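Local coordinates for acetylene hydratase (Pelobacter acetylenicus, PDB 2E7Z), which catalyses the non-redox hydration of acetylene to acetaldehyde, using a tungsten-bis(molybdopterin guanine dinucleotide) cofactor and one [4Fe-4S] cluster, at residues A416-K428 with F688-D702. Numbering follows the deposited sequence.
Sequences ALMGYANQQNALK and FSGAMLHNDAMVLSD. With MGD (2-amino-5,6-dimercapto-7-methyl-3,7,8a,9-tetrahydro-8-oxa-1,3,9,10-tetraaza-anthracen-4-one guanosine dinucleotide), chain E.
Gln-423, in the first turn of helix 423-431, packs against Ala-697 and Ala-691 in the tight, buried part of the contact. Its backbone N bonds Ala-697 O (3.0 Å, 170°). With CG anti to the backbone N (chi1 -177°) and the chain extended beyond it, the amide lies against two methionine sulfurs; NE2 makes weak bonds to Ala-691 O (2.9 Å) and Met-692 SD and lies 3.6 Å from Met-698 SD. Ala-697 CB packs against Tyr-420 O (3.4 Å), Met-418 SD rests on Ala-691 CB, and Asn-422 N donates to Leu-700 O (2.8 Å). Toward solvent, partly exposed side chains and waters take over. Asn-422 ND2 meets buried Asp-702 OD1 from above the carboxylate, the two planes standing 83° apart. Asp-702 OD2, also bonded to Thr-392, accepts from two waters, which in turn accept from Ala-421 N and Asn-425 ND2. Gln-424 NE2 reaches Met-698 O (2.9 Å). A separate apolar margin joins Leu-427 CD2 to Met-692 CE (3.7 Å). Beside the packed part, Gly-419 O and Tyr-420 O from the molybdopterin oxidoreductase region, and Asp-696 OD2 from the dinucleotide-binding region, accept from pterin N22, N19 and N18 (Asp-696 also from N19), a shared grip characteristic of the bis-MGD site of the DMSO reductase family.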
ATOM      1  N   ALA A 416      -0.356   0.093 -13.196  1.00  7.17           N
ATOM      2  CA  ALA A 416      -1.690   0.588 -12.858  1.00  7.43           C
ATOM      3  C   ALA A 416      -2.842  -0.234 -13.417  1.00  7.58           C
ATOM      4  O   ALA A 416      -3.862  -0.416 -12.746  1.00  7.80           O
ATOM      5  CB  ALA A 416      -1.836   2.080 -13.263  1.00  8.25           C
ATOM      6  N   LEU A 417      -2.692  -0.772 -14.628  1.00  7.25           N
ATOM      7  CA  LEU A 417      -3.732  -1.631 -15.176  1.00  7.08           C
ATOM      8  C   LEU A 417      -4.147  -2.708 -14.164  1.00  7.70           C
ATOM      9  O   LEU A 417      -5.318  -3.076 -14.082  1.00  7.79           O
ATOM     10  CB  LEU A 417      -3.246  -2.277 -16.489  1.00  7.51           C
ATOM     11  CG  LEU A 417      -4.212  -3.288 -17.078  1.00  7.59           C
ATOM     12  CD1 LEU A 417      -5.504  -2.640 -17.563  1.00  8.45           C
ATOM     13  CD2 LEU A 417      -3.504  -4.007 -18.229  1.00  9.28           C
ATOM     14  N   MET A 418      -3.159  -3.245 -13.447  1.00  7.27           N
ATOM     15  CA  MET A 418      -3.353  -4.420 -12.603  1.00  7.91           C
ATOM     16  C   MET A 418      -3.347  -4.114 -11.113  1.00  7.86           C
ATOM     17  O   MET A 418      -3.399  -5.052 -10.301  1.00  9.50           O
ATOM     18  CB  MET A 418      -2.240  -5.458 -12.905  1.00  9.37           C
ATOM     19  CG  MET A 418      -2.395  -6.181 -14.260  1.00  8.42           C
ATOM     20  SD  MET A 418      -0.971  -7.198 -14.747  1.00  9.99           S
ATOM     21  CE  MET A 418      -0.589  -8.167 -13.268  1.00 10.61           C
ATOM     22  N   GLY A 419      -3.287  -2.822 -10.761  1.00  7.77           N
ATOM     23  CA  GLY A 419      -2.937  -2.424  -9.397  1.00  8.11           C
ATOM     24  C   GLY A 419      -4.105  -1.954  -8.568  1.00  7.54           C
ATOM     25  O   GLY A 419      -3.919  -1.482  -7.434  1.00  8.13           O
ATOM     26  N   TYR A 420      -5.324  -2.067  -9.105  1.00  7.42           N
ATOM     27  CA  TYR A 420      -6.525  -1.592  -8.409  1.00  8.25           C
ATOM     28  C   TYR A 420      -7.594  -2.691  -8.483  1.00  8.13           C
ATOM     29  O   TYR A 420      -7.272  -3.855  -8.310  1.00  9.94           O
ATOM     30  CB  TYR A 420      -6.973  -0.223  -8.958  1.00  7.86           C
ATOM     31  CG  TYR A 420      -5.895   0.838  -8.829  1.00  7.68           C
ATOM     32  CD1 TYR A 420      -4.930   1.013  -9.837  1.00  7.25           C
ATOM     33  CD2 TYR A 420      -5.824   1.650  -7.687  1.00  8.08           C
ATOM     34  CE1 TYR A 420      -3.921   1.972  -9.716  1.00  6.90           C
ATOM     35  CE2 TYR A 420      -4.832   2.642  -7.577  1.00  7.71           C
ATOM     36  CZ  TYR A 420      -3.897   2.790  -8.593  1.00  6.75           C
ATOM     37  OH  TYR A 420      -2.943   3.744  -8.443  1.00  7.44           O
ATOM     38  N   ALA A 421      -8.858  -2.327  -8.654  1.00  8.11           N
ATOM     39  CA  ALA A 421      -9.909  -3.293  -8.927  1.00  7.60           C
ATOM     40  C   ALA A 421     -10.358  -3.123 -10.386  1.00  8.28           C
ATOM     41  O   ALA A 421      -9.715  -2.408 -11.165  1.00  8.78           O
ATOM     42  CB  ALA A 421     -11.063  -3.099  -7.959  1.00  8.34           C
ATOM     43  N   ASN A 422     -11.441  -3.804 -10.770  1.00  7.57           N
ATOM     44  CA  ASN A 422     -12.126  -3.562 -12.044  1.00  7.58           C
ATOM     45  C   ASN A 422     -11.122  -3.290 -13.185  1.00  7.55           C
ATOM     46  O   ASN A 422     -11.121  -2.207 -13.792  1.00  7.76           O
ATOM     47  CB  ASN A 422     -13.163  -2.443 -11.878  1.00  7.79           C
ATOM     48  CG  ASN A 422     -14.131  -2.379 -13.063  1.00  8.75           C
ATOM     49  OD1 ASN A 422     -14.041  -3.179 -14.014  1.00  9.21           O
ATOM     50  ND2 ASN A 422     -15.044  -1.424 -13.015  1.00  9.36           N
ATOM     51  N   GLN A 423     -10.289  -4.287 -13.461  1.00  7.36           N
ATOM     52  CA  GLN A 423      -9.242  -4.158 -14.442  1.00  7.17           C
ATOM     53  C   GLN A 423      -9.794  -3.842 -15.822  1.00  7.30           C
ATOM     54  O   GLN A 423      -9.153  -3.145 -16.592  1.00  6.86           O
ATOM     55  CB  GLN A 423      -8.414  -5.432 -14.462  1.00  7.52           C
ATOM     56  CG  GLN A 423      -7.222  -5.398 -15.419  1.00  8.23           C
ATOM     57  CD  GLN A 423      -6.295  -6.550 -15.125  1.00  8.41           C
ATOM     58  OE1 GLN A 423      -6.011  -6.820 -13.964  1.00  9.79           O
ATOM     59  NE2 GLN A 423      -5.802  -7.213 -16.166  1.00  8.81           N
ATOM     60  N   GLN A 424     -10.981  -4.353 -16.139  1.00  7.30           N
ATOM     61  CA  GLN A 424     -11.573  -4.056 -17.446  1.00  8.44           C
ATOM     62  C   GLN A 424     -11.791  -2.532 -17.597  1.00  7.24           C
ATOM     63  O   GLN A 424     -11.634  -1.975 -18.690  1.00  7.33           O
ATOM     64  CB  GLN A 424     -12.881  -4.833 -17.593  1.00  9.41           C
ATOM     65  CG  GLN A 424     -12.755  -6.310 -17.352  1.00 13.28           C
ATOM     66  CD  GLN A 424     -12.968  -6.817 -15.883  1.00 14.64           C
ATOM     67  OE1 GLN A 424     -12.713  -6.136 -14.853  1.00 11.53           O
ATOM     68  NE2 GLN A 424     -13.419  -8.053 -15.805  1.00 16.72           N
ATOM     69  N   ASN A 425     -12.201  -1.863 -16.523  1.00  7.62           N
ATOM     70  CA  ASN A 425     -12.472  -0.444 -16.594  1.00  7.96           C
ATOM     71  C   ASN A 425     -11.152   0.329 -16.641  1.00  7.24           C
ATOM     72  O   ASN A 425     -11.061   1.360 -17.286  1.00  7.77           O
ATOM     73  CB  ASN A 425     -13.343   0.010 -15.418  1.00  7.64           C
ATOM     74  CG  ASN A 425     -13.945   1.332 -15.656  1.00  8.49           C
ATOM     75  OD1 ASN A 425     -14.489   1.589 -16.744  1.00  9.77           O
ATOM     76  ND2 ASN A 425     -13.873   2.197 -14.644  1.00 10.21           N
ATOM     77  N   ALA A 426     -10.124  -0.173 -15.961  1.00  6.88           N
ATOM     78  CA  ALA A 426      -8.835   0.485 -16.042  1.00  7.77           C
ATOM     79  C   ALA A 426      -8.329   0.415 -17.487  1.00  7.07           C
ATOM     80  O   ALA A 426      -7.803   1.398 -17.993  1.00  6.94           O
ATOM     81  CB  ALA A 426      -7.841  -0.109 -15.067  1.00  7.98           C
ATOM     82  N   LEU A 427      -8.520  -0.734 -18.147  1.00  7.32           N
ATOM     83  CA  LEU A 427      -8.159  -0.873 -19.557  1.00  7.02           C
ATOM     84  C   LEU A 427      -8.959   0.135 -20.405  1.00  6.97           C
ATOM     85  O   LEU A 427      -8.391   0.842 -21.240  1.00  6.81           O
ATOM     86  CB  LEU A 427      -8.372  -2.309 -20.048  1.00  7.35           C
ATOM     87  CG  LEU A 427      -8.086  -2.472 -21.545  1.00  7.74           C
ATOM     88  CD1 LEU A 427      -6.647  -2.089 -21.937  1.00  8.76           C
ATOM     89  CD2 LEU A 427      -8.398  -3.919 -21.910  1.00  8.75           C
ATOM     90  N   LYS A 428     -10.278   0.215 -20.177  1.00  7.13           N
ATOM     91  CA  LYS A 428     -11.098   1.143 -20.938  1.00  7.39           C
ATOM     92  C   LYS A 428     -10.597   2.590 -20.727  1.00  6.78           C
ATOM     93  O   LYS A 428     -10.504   3.383 -21.669  1.00  7.55           O
ATOM     94  CB  LYS A 428     -12.584   1.032 -20.536  1.00  7.36           C
ATOM     95  CG  LYS A 428     -13.448   2.010 -21.304  1.00  8.11           C
ATOM     96  CD  LYS A 428     -14.904   1.888 -20.976  1.00  8.92           C
ATOM     97  CE  LYS A 428     -15.618   3.012 -21.701  1.00 11.47           C
ATOM     98  NZ  LYS A 428     -17.094   2.890 -21.647  1.00 11.48           N
ATOM     99  N   PHE A 688      -2.466  -8.610 -23.005  1.00 10.10           N
ATOM    100  CA  PHE A 688      -1.320  -7.865 -22.488  1.00  9.95           C
ATOM    101  C   PHE A 688      -0.436  -8.768 -21.654  1.00 10.35           C
ATOM    102  O   PHE A 688      -0.238  -8.589 -20.441  1.00 10.29           O
ATOM    103  CB  PHE A 688      -1.788  -6.579 -21.774  1.00  9.78           C
ATOM    104  CG  PHE A 688      -2.580  -5.703 -22.680  1.00 10.02           C
ATOM    105  CD1 PHE A 688      -1.933  -4.923 -23.621  1.00  9.88           C
ATOM    106  CD2 PHE A 688      -3.975  -5.744 -22.680  1.00 10.31           C
ATOM    107  CE1 PHE A 688      -2.655  -4.164 -24.542  1.00 11.97           C
ATOM    108  CE2 PHE A 688      -4.698  -4.989 -23.590  1.00 11.37           C
ATOM    109  CZ  PHE A 688      -4.056  -4.182 -24.501  1.00 10.75           C
ATOM    110  N   SER A 689       0.073  -9.780 -22.358  1.00 10.89           N
ATOM    111  CA  SER A 689       1.000 -10.755 -21.783  1.00 10.80           C
ATOM    112  C   SER A 689       0.368 -11.429 -20.565  1.00 11.27           C
ATOM    113  O   SER A 689       1.025 -11.647 -19.539  1.00 11.43           O
ATOM    114  CB  SER A 689       2.353 -10.126 -21.443  1.00 11.25           C
ATOM    115  OG  SER A 689       2.914  -9.487 -22.574  1.00 12.42           O
ATOM    116  N   GLY A 690      -0.908 -11.786 -20.702  1.00 10.52           N
ATOM    117  CA  GLY A 690      -1.596 -12.533 -19.659  1.00 11.37           C
ATOM    118  C   GLY A 690      -2.252 -11.734 -18.551  1.00 10.51           C
ATOM    119  O   GLY A 690      -2.940 -12.306 -17.715  1.00 11.02           O
ATOM    120  N   ALA A 691      -2.048 -10.417 -18.539  1.00  9.72           N
ATOM    121  CA  ALA A 691      -2.688  -9.576 -17.529  1.00  9.48           C
ATOM    122  C   ALA A 691      -4.194  -9.812 -17.447  1.00  9.35           C
ATOM    123  O   ALA A 691      -4.736  -9.928 -16.349  1.00  9.80           O
ATOM    124  CB  ALA A 691      -2.433  -8.136 -17.883  1.00 10.05           C
ATOM    125  N   MET A 692      -4.846  -9.861 -18.612  1.00  9.74           N
ATOM    126  CA  MET A 692      -6.309  -9.970 -18.679  1.00 10.12           C
ATOM    127  C   MET A 692      -6.807 -11.368 -18.356  1.00 11.21           C
ATOM    128  O   MET A 692      -8.006 -11.564 -18.190  1.00 11.56           O
ATOM    129  CB  MET A 692      -6.830  -9.524 -20.058  1.00 11.85           C
ATOM    130  CG  MET A 692      -6.399  -8.085 -20.504  1.00  9.86           C
ATOM    131  SD  MET A 692      -6.849  -6.741 -19.378  1.00 10.69           S
ATOM    132  CE  MET A 692      -8.649  -6.750 -19.580  1.00 13.07           C
ATOM    133  N   LEU A 693      -5.882 -12.317 -18.251  1.00 11.73           N
ATOM    134  CA  LEU A 693      -6.203 -13.724 -17.976  1.00 11.93           C
ATOM    135  C   LEU A 693      -5.867 -14.139 -16.546  1.00 10.79           C
ATOM    136  O   LEU A 693      -6.521 -15.011 -15.991  1.00 11.90           O
ATOM    137  CB  LEU A 693      -5.457 -14.640 -18.958  1.00 13.23           C
ATOM    138  CG  LEU A 693      -5.990 -14.666 -20.392  1.00 16.15           C
ATOM    139  CD1 LEU A 693      -5.075 -15.535 -21.254  1.00 19.67           C
ATOM    140  CD2 LEU A 693      -7.436 -15.171 -20.445  1.00 19.03           C
ATOM    141  N   HIS A 694      -4.845 -13.537 -15.943  1.00 11.18           N
ATOM    142  CA  HIS A 694      -4.328 -14.079 -14.681  1.00 11.31           C
ATOM    143  C   HIS A 694      -4.287 -13.122 -13.487  1.00 10.74           C
ATOM    144  O   HIS A 694      -3.870 -13.576 -12.412  1.00 11.42           O
ATOM    145  CB  HIS A 694      -2.924 -14.685 -14.875  1.00 11.87           C
ATOM    146  CG  HIS A 694      -2.841 -15.636 -16.013  1.00 13.86           C
ATOM    147  ND1 HIS A 694      -3.500 -16.849 -16.021  1.00 14.96           N
ATOM    148  CD2 HIS A 694      -2.157 -15.567 -17.178  1.00 14.82           C
ATOM    149  CE1 HIS A 694      -3.235 -17.479 -17.152  1.00 15.89           C
ATOM    150  NE2 HIS A 694      -2.413 -16.731 -17.868  1.00 18.17           N
ATOM    151  N   ASN A 695      -4.708 -11.853 -13.645  1.00 10.17           N
ATOM    152  CA  ASN A 695      -4.633 -10.933 -12.526  1.00 10.60           C
ATOM    153  C   ASN A 695      -5.937 -10.899 -11.759  1.00  9.59           C
ATOM    154  O   ASN A 695      -7.026 -10.921 -12.365  1.00 10.39           O
ATOM    155  CB  ASN A 695      -4.306  -9.508 -12.992  1.00 10.16           C
ATOM    156  CG  ASN A 695      -3.950  -8.610 -11.843  1.00 10.30           C
ATOM    157  OD1 ASN A 695      -4.520  -7.498 -11.668  1.00 11.06           O
ATOM    158  ND2 ASN A 695      -3.043  -9.066 -11.031  1.00  8.53           N
ATOM    159  N   ASP A 696      -5.828 -10.780 -10.430  1.00  9.94           N
ATOM    160  CA  ASP A 696      -7.010 -10.727  -9.565  1.00  9.55           C
ATOM    161  C   ASP A 696      -7.967  -9.572  -9.887  1.00  9.89           C
ATOM    162  O   ASP A 696      -9.174  -9.701  -9.712  1.00  9.94           O
ATOM    163  CB  ASP A 696      -6.642 -10.720  -8.070  1.00  9.64           C
ATOM    164  CG  ASP A 696      -5.814  -9.516  -7.649  1.00  9.37           C
ATOM    165  OD1 ASP A 696      -4.982  -9.045  -8.459  1.00 10.12           O
ATOM    166  OD2 ASP A 696      -5.984  -9.049  -6.504  1.00 11.53           O
ATOM    167  N   ALA A 697      -7.438  -8.448 -10.363  1.00  9.46           N
ATOM    168  CA  ALA A 697      -8.312  -7.286 -10.596  1.00  9.17           C
ATOM    169  C   ALA A 697      -9.354  -7.550 -11.676  1.00  8.09           C
ATOM    170  O   ALA A 697     -10.338  -6.809 -11.786  1.00  8.73           O
ATOM    171  CB  ALA A 697      -7.489  -6.051 -10.891  1.00  9.90           C
ATOM    172  N   MET A 698      -9.151  -8.615 -12.472  1.00  8.48           N
ATOM    173  CA  MET A 698     -10.176  -9.027 -13.430  1.00  8.19           C
ATOM    174  C   MET A 698     -11.512  -9.409 -12.775  1.00  8.58           C
ATOM    175  O   MET A 698     -12.544  -9.410 -13.433  1.00  9.16           O
ATOM    176  CB  MET A 698      -9.687 -10.198 -14.299  1.00  8.84           C
ATOM    177  CG  MET A 698      -8.594  -9.847 -15.332  1.00 10.13           C
ATOM    178  SD  MET A 698      -9.141  -8.568 -16.488  1.00 10.96           S
ATOM    179  CE  MET A 698     -10.496  -9.430 -17.299  1.00 10.82           C
ATOM    180  N   VAL A 699     -11.480  -9.793 -11.502  1.00  9.21           N
ATOM    181  CA  VAL A 699     -12.673 -10.348 -10.860  1.00  9.54           C
ATOM    182  C   VAL A 699     -13.178  -9.515  -9.725  1.00  9.55           C
ATOM    183  O   VAL A 699     -14.120  -9.924  -9.045  1.00 10.46           O
ATOM    184  CB  VAL A 699     -12.421 -11.821 -10.374  1.00 10.64           C
ATOM    185  CG1 VAL A 699     -11.690 -12.594 -11.438  1.00 10.97           C
ATOM    186  CG2 VAL A 699     -11.658 -11.879  -9.041  1.00 10.48           C
ATOM    187  N   LEU A 700     -12.588  -8.326  -9.557  1.00  8.95           N
ATOM    188  CA  LEU A 700     -12.923  -7.466  -8.430  1.00  8.92           C
ATOM    189  C   LEU A 700     -13.789  -6.303  -8.838  1.00  8.83           C
ATOM    190  O   LEU A 700     -13.332  -5.398  -9.534  1.00  9.18           O
ATOM    191  CB  LEU A 700     -11.651  -6.959  -7.731  1.00  8.85           C
ATOM    192  CG  LEU A 700     -10.747  -8.061  -7.169  1.00  9.73           C
ATOM    193  CD1 LEU A 700      -9.389  -7.463  -6.771  1.00 11.27           C
ATOM    194  CD2 LEU A 700     -11.389  -8.821  -6.012  1.00 10.77           C
ATOM    195  N   SER A 701     -15.032  -6.316  -8.380  1.00  8.37           N
ATOM    196  CA  SER A 701     -15.931  -5.221  -8.659  1.00  8.60           C
ATOM    197  C   SER A 701     -15.511  -3.943  -7.940  1.00  8.78           C
ATOM    198  O   SER A 701     -14.987  -4.002  -6.833  1.00  9.45           O
ATOM    199  CB  SER A 701     -17.344  -5.610  -8.195  1.00  9.08           C
ATOM    200  OG  SER A 701     -18.229  -4.548  -8.455  1.00  9.29           O
ATOM    201  N   ASP A 702     -15.754  -2.784  -8.559  1.00  8.38           N
ATOM    202  CA  ASP A 702     -15.698  -1.525  -7.814  1.00  9.22           C
ATOM    203  C   ASP A 702     -17.012  -0.766  -7.884  1.00  8.91           C
ATOM    204  O   ASP A 702     -17.050   0.455  -7.700  1.00  9.25           O
ATOM    205  CB  ASP A 702     -14.472  -0.648  -8.130  1.00  9.99           C
ATOM    206  CG  ASP A 702     -14.392  -0.178  -9.566  1.00 11.15           C
ATOM    207  OD1 ASP A 702     -15.329  -0.414 -10.353  1.00 10.26           O
ATOM    208  OD2 ASP A 702     -13.371   0.503  -9.876  1.00  9.88           O
TER
HETATM  209  PB  MGD E 801       2.822  -3.121  -9.059  1.00  8.87           P
HETATM  210  O1B MGD E 801       1.375  -2.869  -9.403  1.00  9.55           O
HETATM  211  O2B MGD E 801       3.409  -4.470  -9.259  1.00  9.31           O
HETATM  212  O3B MGD E 801       3.132  -2.744  -7.531  1.00  8.26           O
HETATM  213  O3A MGD E 801       1.563  -1.577  -5.955  1.00  9.36           O
HETATM  214  PA  MGD E 801       2.972  -1.370  -6.712  1.00  8.69           P
HETATM  215  O1A MGD E 801       4.126  -1.359  -5.755  1.00  8.74           O
HETATM  216  O2A MGD E 801       2.757  -0.214  -7.641  1.00  7.94           O
HETATM  217  O5' MGD E 801       3.666  -2.044  -9.912  1.00  8.04           O
HETATM  218  C5' MGD E 801       4.992  -1.738  -9.517  1.00  8.87           C
HETATM  219  C4' MGD E 801       5.745  -1.398 -10.789  1.00  6.98           C
HETATM  220  O4' MGD E 801       6.987  -0.794 -10.397  1.00  7.65           O
HETATM  221  C3' MGD E 801       6.170  -2.621 -11.596  1.00  7.56           C
HETATM  222  O3' MGD E 801       5.665  -2.491 -12.936  1.00  8.76           O
HETATM  223  C2' MGD E 801       7.713  -2.652 -11.563  1.00  7.85           C
HETATM  224  O2' MGD E 801       8.369  -3.124 -12.757  1.00  9.39           O
HETATM  225  C1' MGD E 801       8.020  -1.198 -11.324  1.00  7.69           C
HETATM  226  N9  MGD E 801       9.277  -0.901 -10.619  1.00  7.75           N
HETATM  227  C8  MGD E 801       9.827  -1.583  -9.584  1.00  8.18           C
HETATM  228  N7  MGD E 801      10.925  -0.957  -9.130  1.00  8.46           N
HETATM  229  C5  MGD E 801      11.041   0.186  -9.840  1.00  7.74           C
HETATM  230  C6  MGD E 801      11.955   1.315  -9.885  1.00  7.81           C
HETATM  231  O6  MGD E 801      12.927   1.393  -9.104  1.00  7.80           O
HETATM  232  N1  MGD E 801      11.668   2.276 -10.778  1.00  7.29           N
HETATM  233  C2  MGD E 801      10.688   2.226 -11.674  1.00  7.44           C
HETATM  234  N2  MGD E 801      10.514   3.278 -12.526  1.00  7.98           N
HETATM  235  N3  MGD E 801       9.819   1.220 -11.696  1.00  7.44           N
HETATM  236  C4  MGD E 801       9.961   0.215 -10.809  1.00  7.54           C
HETATM  237  C10 MGD E 801       1.574  -2.270  -4.706  1.00 10.88           C
HETATM  238  C11 MGD E 801       0.236  -2.006  -4.050  1.00 10.61           C
HETATM  239  O11 MGD E 801      -0.729  -2.671  -4.864  1.00  8.62           O
HETATM  240  C12 MGD E 801       0.229  -2.554  -2.644  1.00 11.01           C
HETATM  241  S12 MGD E 801       1.482  -2.077  -1.583  1.00 13.53           S
HETATM  242  C13 MGD E 801      -0.767  -3.348  -2.217  1.00 11.18           C
HETATM  243  S13 MGD E 801      -0.744  -4.086  -0.682  1.00 14.62           S
HETATM  244  C14 MGD E 801      -1.966  -3.670  -3.055  1.00 10.51           C
HETATM  245  N15 MGD E 801      -1.974  -5.057  -3.494  1.00 10.42           N
HETATM  246  C16 MGD E 801      -2.990  -5.358  -4.353  1.00 10.39           C
HETATM  247  C17 MGD E 801      -3.646  -6.670  -4.430  1.00 10.57           C
HETATM  248  O17 MGD E 801      -3.295  -7.601  -3.671  1.00 11.93           O
HETATM  249  N18 MGD E 801      -4.636  -6.824  -5.332  1.00 10.82           N
HETATM  250  C19 MGD E 801      -5.050  -5.833  -6.162  1.00  9.48           C
HETATM  251  N19 MGD E 801      -6.042  -6.052  -7.050  1.00 10.76           N
HETATM  252  N20 MGD E 801      -4.474  -4.623  -6.158  1.00  9.83           N
HETATM  253  C21 MGD E 801      -3.489  -4.341  -5.296  1.00 10.49           C
HETATM  254  N22 MGD E 801      -2.951  -3.119  -5.286  1.00  9.47           N
HETATM  255  C23 MGD E 801      -2.017  -2.714  -4.258  1.00 10.39           C
HETATM  256  O   HOH W   1     -10.597   0.239  -9.222  1.00 10.99           O
HETATM  257  O   HOH W   2     -12.557   1.499 -12.289  1.00 11.18           O